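PDB 3QFE: putative dihydrodipicolinate synthase family protein from Coccidioides immitis, which belongs, as a putative member, to the dihydrodipicolinate synthase family of TIM-barrel proteins, its own function being unassigned. Local coordinates for residues Ser91-Gln94 / Val95-Ile99; Tyr267-Ala270 / Ile271-Lys275. One frame throughout, in Å; residues are numbered along the deposited sequence.

Interaction 1. Residues Ser91-Gln94 / Val95-Ile99; sequences STRQ and VLEHI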
loop_
_atom_site.group_PDB
_atom_site.type_symbol
_atom_site.label_atom_id
_atom_site.label_comp_id
_atom_site.label_asym_id
_atom_site.label_seq_id
_atom_site.Cartn_x
_atom_site.Cartn_y
_atom_site.Cartn_z
ATOM N N SER A 91 -8.464 19.222 2.920
ATOM C CA SER A 91 -9.340 19.619 4.026
ATOM C C SER A 91 -10.081 18.425 4.632
ATOM O O SER A 91 -10.181 17.379 4.018
ATOM C CB SER A 91 -10.345 20.667 3.561
ATOM O OG SER A 91 -11.248 20.098 2.625
ATOM N N THR A 92 -10.595 18.612 5.835
ATOM C CA THR A 92 -11.446 17.638 6.505
ATOM C C THR A 92 -12.680 17.296 5.671
ATOM O O THR A 92 -13.106 16.144 5.625
ATOM C CB THR A 92 -11.889 18.198 7.847
ATOM O OG1 THR A 92 -10.727 18.644 8.560
ATOM C CG2 THR A 92 -12.645 17.156 8.678
ATOM N N ARG A 93 -13.238 18.289 4.987
ATOM C CA ARG A 93 -14.404 18.071 4.155
ATOM C C ARG A 93 -14.103 17.071 3.031
ATOM O O ARG A 93 -14.850 16.113 2.819
ATOM C CB ARG A 93 -14.905 19.407 3.602
ATOM C CG ARG A 93 -15.932 19.295 2.480
ATOM C CD ARG A 93 -17.364 19.357 2.984
ATOM N NE ARG A 93 -18.224 19.648 1.847
ATOM C CZ ARG A 93 -18.866 18.730 1.130
ATOM N NH1 ARG A 93 -18.793 17.432 1.451
ATOM N NH2 ARG A 93 -19.592 19.113 0.090
ATOM N N GLN A 94 -12.994 17.276 2.332
ATOM C CA GLN A 94 -12.590 16.368 1.259
ATOM C C GLN A 94 -12.293 14.982 1.775
ATOM O O GLN A 94 -12.714 14.005 1.173
ATOM C CB GLN A 94 -11.370 16.905 0.543
ATOM C CG GLN A 94 -11.616 18.116 -0.310
ATOM C CD GLN A 94 -10.320 18.803 -0.642
ATOM O OE1 GLN A 94 -9.341 18.709 0.121
ATOM N NE2 GLN A 94 -10.298 19.519 -1.761
ATOM N N VAL A 95 -11.586 14.889 2.899
ATOM C CA VAL A 95 -11.290 13.594 3.510
ATOM C C VAL A 95 -12.557 12.826 3.886
ATOM O O VAL A 95 -12.654 11.639 3.575
ATOM C CB VAL A 95 -10.303 13.711 4.722
ATOM C CG1 VAL A 95 -10.097 12.331 5.428
ATOM C CG2 VAL A 95 -8.945 14.262 4.236
ATOM N N LEU A 96 -13.541 13.504 4.493
ATOM C CA LEU A 96 -14.802 12.842 4.857
ATOM C C LEU A 96 -15.619 12.390 3.655
ATOM O O LEU A 96 -16.227 11.324 3.673
ATOM C CB LEU A 96 -15.644 13.715 5.787
ATOM C CG LEU A 96 -15.030 13.804 7.178
ATOM C CD1 LEU A 96 -15.852 14.775 8.003
ATOM C CD2 LEU A 96 -14.902 12.413 7.868
ATOM N N GLU A 97 -15.629 13.194 2.601
ATOM C CA GLU A 97 -16.281 12.785 1.365
ATOM C C GLU A 97 -15.618 11.511 0.781
ATOM O O GLU A 97 -16.322 10.533 0.466
ATOM C CB GLU A 97 -16.285 13.952 0.367
ATOM C CG GLU A 97 -16.809 13.605 -1.015
ATOM C CD GLU A 97 -16.930 14.842 -1.905
ATOM O OE1 GLU A 97 -15.955 15.175 -2.651
ATOM O OE2 GLU A 97 -17.995 15.481 -1.834
ATOM N N HIS A 98 -14.279 11.506 0.677
ATOM C CA HIS A 98 -13.563 10.298 0.258
ATOM C C HIS A 98 -13.855 9.111 1.152
ATOM O O HIS A 98 -14.112 8.009 0.652
ATOM C CB HIS A 98 -12.056 10.507 0.258
ATOM C CG HIS A 98 -11.578 11.460 -0.785
ATOM N ND1 HIS A 98 -10.344 12.067 -0.720
ATOM C CD2 HIS A 98 -12.162 11.904 -1.924
ATOM C CE1 HIS A 98 -10.185 12.842 -1.781
ATOM N NE2 HIS A 98 -11.284 12.779 -2.511
ATOM N N ILE A 99 -13.815 9.323 2.471
ATOM C CA ILE A 99 -14.118 8.229 3.377
ATOM C C ILE A 99 -15.523 7.649 3.146
ATOM O O ILE A 99 -15.667 6.439 2.987
ATOM C CB ILE A 99 -13.922 8.627 4.862
ATOM C CG1 ILE A 99 -12.419 8.813 5.176
ATOM C CG2 ILE A 99 -14.546 7.571 5.760
ATOM C CD1 ILE A 99 -12.134 9.370 6.612
HETATM O O HOH W 1 -19.917 15.117 -0.401
HETATM O O HOH W 2 -13.357 15.049 -2.044
#

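Interaction 2. Residues Tyr267-Ala270 / Ile271-Lys275; sequences YAAA and IFSAK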
loop_
_atom_site.group_PDB
_atom_site.type_symbol
_atom_site.label_atom_id
_atom_site.label_comp_id
_atom_site.label_asym_id
_atom_site.label_seq_id
_atom_site.Cartn_x
_atom_site.Cartn_y
_atom_site.Cartn_z
ATOM N N TYR A 267 6.047 0.382 -14.572
ATOM C CA TYR A 267 6.647 -0.314 -15.711
ATOM C C TYR A 267 7.085 -1.735 -15.318
ATOM O O TYR A 267 6.951 -2.690 -16.095
ATOM C CB TYR A 267 7.808 0.488 -16.312
ATOM C CG TYR A 267 8.545 -0.294 -17.371
ATOM C CD1 TYR A 267 8.025 -0.419 -18.666
ATOM C CD2 TYR A 267 9.721 -0.984 -17.064
ATOM C CE1 TYR A 267 8.682 -1.175 -19.629
ATOM C CE2 TYR A 267 10.371 -1.751 -18.025
ATOM C CZ TYR A 267 9.850 -1.838 -19.304
ATOM O OH TYR A 267 10.494 -2.607 -20.257
ATOM N N ALA A 268 7.599 -1.880 -14.099
ATOM C CA ALA A 268 8.006 -3.206 -13.623
ATOM C C ALA A 268 6.769 -4.101 -13.507
ATOM O O ALA A 268 6.777 -5.236 -13.946
ATOM C CB ALA A 268 8.752 -3.103 -12.299
ATOM N N ALA A 269 5.698 -3.565 -12.939
ATOM C CA ALA A 269 4.437 -4.299 -12.857
ATOM C C ALA A 269 3.952 -4.655 -14.257
ATOM O O ALA A 269 3.472 -5.766 -14.480
ATOM C CB ALA A 269 3.403 -3.481 -12.129
ATOM N N ALA A 270 4.117 -3.732 -15.211
ATOM C CA ALA A 270 3.671 -3.979 -16.574
ATOM C C ALA A 270 4.341 -5.220 -17.148
ATOM O O ALA A 270 3.700 -6.007 -17.858
ATOM C CB ALA A 270 3.924 -2.787 -17.463
ATOM N N ILE A 271 5.628 -5.415 -16.873
ATOM C CA ILE A 271 6.309 -6.479 -17.589
ATOM C C ILE A 271 6.441 -7.755 -16.794
ATOM O O ILE A 271 6.839 -8.786 -17.328
ATOM C CB ILE A 271 7.661 -6.028 -18.193
ATOM C CG1 ILE A 271 8.610 -5.514 -17.103
ATOM C CG2 ILE A 271 7.430 -5.008 -19.328
ATOM C CD1 ILE A 271 10.058 -5.717 -17.474
ATOM N N PHE A 272 6.102 -7.690 -15.513
ATOM C CA PHE A 272 6.152 -8.881 -14.695
ATOM C C PHE A 272 4.759 -9.321 -14.289
ATOM O O PHE A 272 4.162 -10.157 -14.970
ATOM C CB PHE A 272 7.116 -8.703 -13.522
ATOM C CG PHE A 272 8.538 -8.497 -13.960
ATOM C CD1 PHE A 272 9.217 -9.500 -14.677
ATOM C CD2 PHE A 272 9.205 -7.294 -13.690
ATOM C CE1 PHE A 272 10.554 -9.313 -15.114
ATOM C CE2 PHE A 272 10.543 -7.091 -14.108
ATOM C CZ PHE A 272 11.219 -8.103 -14.827
ATOM N N SER A 273 4.218 -8.724 -13.232
ATOM C CA SER A 273 2.921 -9.146 -12.692
ATOM C C SER A 273 1.718 -8.964 -13.635
ATOM O O SER A 273 0.859 -9.843 -13.708
ATOM C CB SER A 273 2.643 -8.421 -11.378
ATOM O OG SER A 273 2.559 -7.043 -11.647
ATOM N N ALA A 274 1.647 -7.841 -14.338
ATOM C CA ALA A 274 0.523 -7.589 -15.251
ATOM C C ALA A 274 0.495 -8.591 -16.406
ATOM O O ALA A 274 -0.560 -9.122 -16.743
ATOM C CB ALA A 274 0.534 -6.148 -15.775
ATOM N N LYS A 275 1.654 -8.864 -16.999
ATOM C CA LYS A 275 1.784 -9.940 -17.975
ATOM C C LYS A 275 1.403 -11.279 -17.357
ATOM O O LYS A 275 0.653 -12.056 -17.981
ATOM C CB LYS A 275 3.201 -9.997 -18.605
ATOM C CG LYS A 275 3.344 -11.087 -19.685
ATOM C CD LYS A 275 4.784 -11.315 -20.091
ATOM C CE LYS A 275 5.137 -10.713 -21.459
ATOM N NZ LYS A 275 6.415 -11.356 -22.000
#

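Interaction 1. Residues Ser91-Gln94 / Val95-Ile99
Arg93 and Glu97 meet at their charged ends, one turn apart on the first turns of helix 92-105, and the arginine can be followed outward from the backbone. Its CB leaves pointing away from Val95-Ile99; CG stands anti to the backbone N, and the bend at chi2, 94°, brings the far end back toward the glutamate. There Arg93 NH1 lies 3.9 Å from Glu97 OE2, a long salt bridge. The guanidinium and carboxylate planes are 79° apart and OE2 sits well out of the guanidinium plane, so the attraction is electrostatic, without a directed hydrogen bond. A water in the guanidinium plane accepts from Arg93 NH1; its approach to Glu97 OE2 is too short to be trusted, which leaves a water bridge doubtful.

The same turn holds a capping box, which starts the helix in the beta-alpha-beta unit of strand 83-86, helix 92-105 and strand 109-112. Ser91 N donates to Gln94 OE1 at 3.0 Å, while the reciprocal bond from Gln94 N to Ser91 OG is weak at 3.3 Å.

Gln94 O receives His98 N at 3.0 Å, nearly straight at 176°, and also lies over one face of the imidazole, 3.4 Å above its plane and toward the rim. His98 ND1 is hydrogen-bonded to Val87 O. On another side, the Thr92 and Leu96 side chains lie alongside each other, CG2 of Thr92 4.1 Å from CD1 of Leu96, next to helix 124-137.

Interaction 2. Residues Tyr267-Ala270 / Ile271-Lys275
Tyr267 and Ile271 pack one turn apart, where helix 262-271 ends. Ile271 CG1 stands between its backbone N and carbonyl carbon (chi1 59°), which leaves CG2 beside the N and able to meet the ring: Ile271 CG2 is 4.0 Å from Tyr267 CZ, approaching obliquely, and Ile271 CD1 is 4.0 Å from Tyr267 CE2. Beyond this apolar patch the phenol OH is hydrogen-bonded to Arg304 of helix 297-317.

Next along the chain comes a break between two consecutive helices: Phe272 leaves helical backbone angles and occupies the N-cap position of helix 273-276. Ala268 O accepts Phe272 N at 3.0 Å. One carbonyl later, Ala269 O is taken at 2.8 Å by Ala274 N, five residues on, with an N-H...O angle of 165°; the link thus spans the break. Phe272 CD2 comes within 3.2 Å of Ala268 O, and the ring meets that of Phe225, with planes at about 45°, and touches Met307 of helix 297-317.

Ala269 and Ser273 are buried, with CB of Ala269 3.7 Å from OG of Ser273; the serine hydroxyl is hydrogen-bonded to Asn223 O, and Tyr37 of helix 31-42 lies against both residues. The looser, solvent side belongs to Lys275, whose CB approaches Ala270 O only at 4.1 Å before its bent chain leads away.

How the interactions relate
Interactions 1 and 2 lie on opposite sides of the chain's centre, their own centres about 33 Å apart and their nearest atoms about 24 Å apart, and share no helix. Residues 91-99 form a surface contact at the start of a helix within a beta-alpha-beta unit of the barrel; of its eight touching residues one is buried. Residues 267-275 lie at a helix-to-helix junction, where six of nine touching residues are buried. The chemistry follows this placing: interaction 1 relies on charged and capping groups at the surface, whereas interaction 2 joins alanines, aromatic rings and an isoleucine, with its hydroxyls bonded to neighbouring elements of the fold.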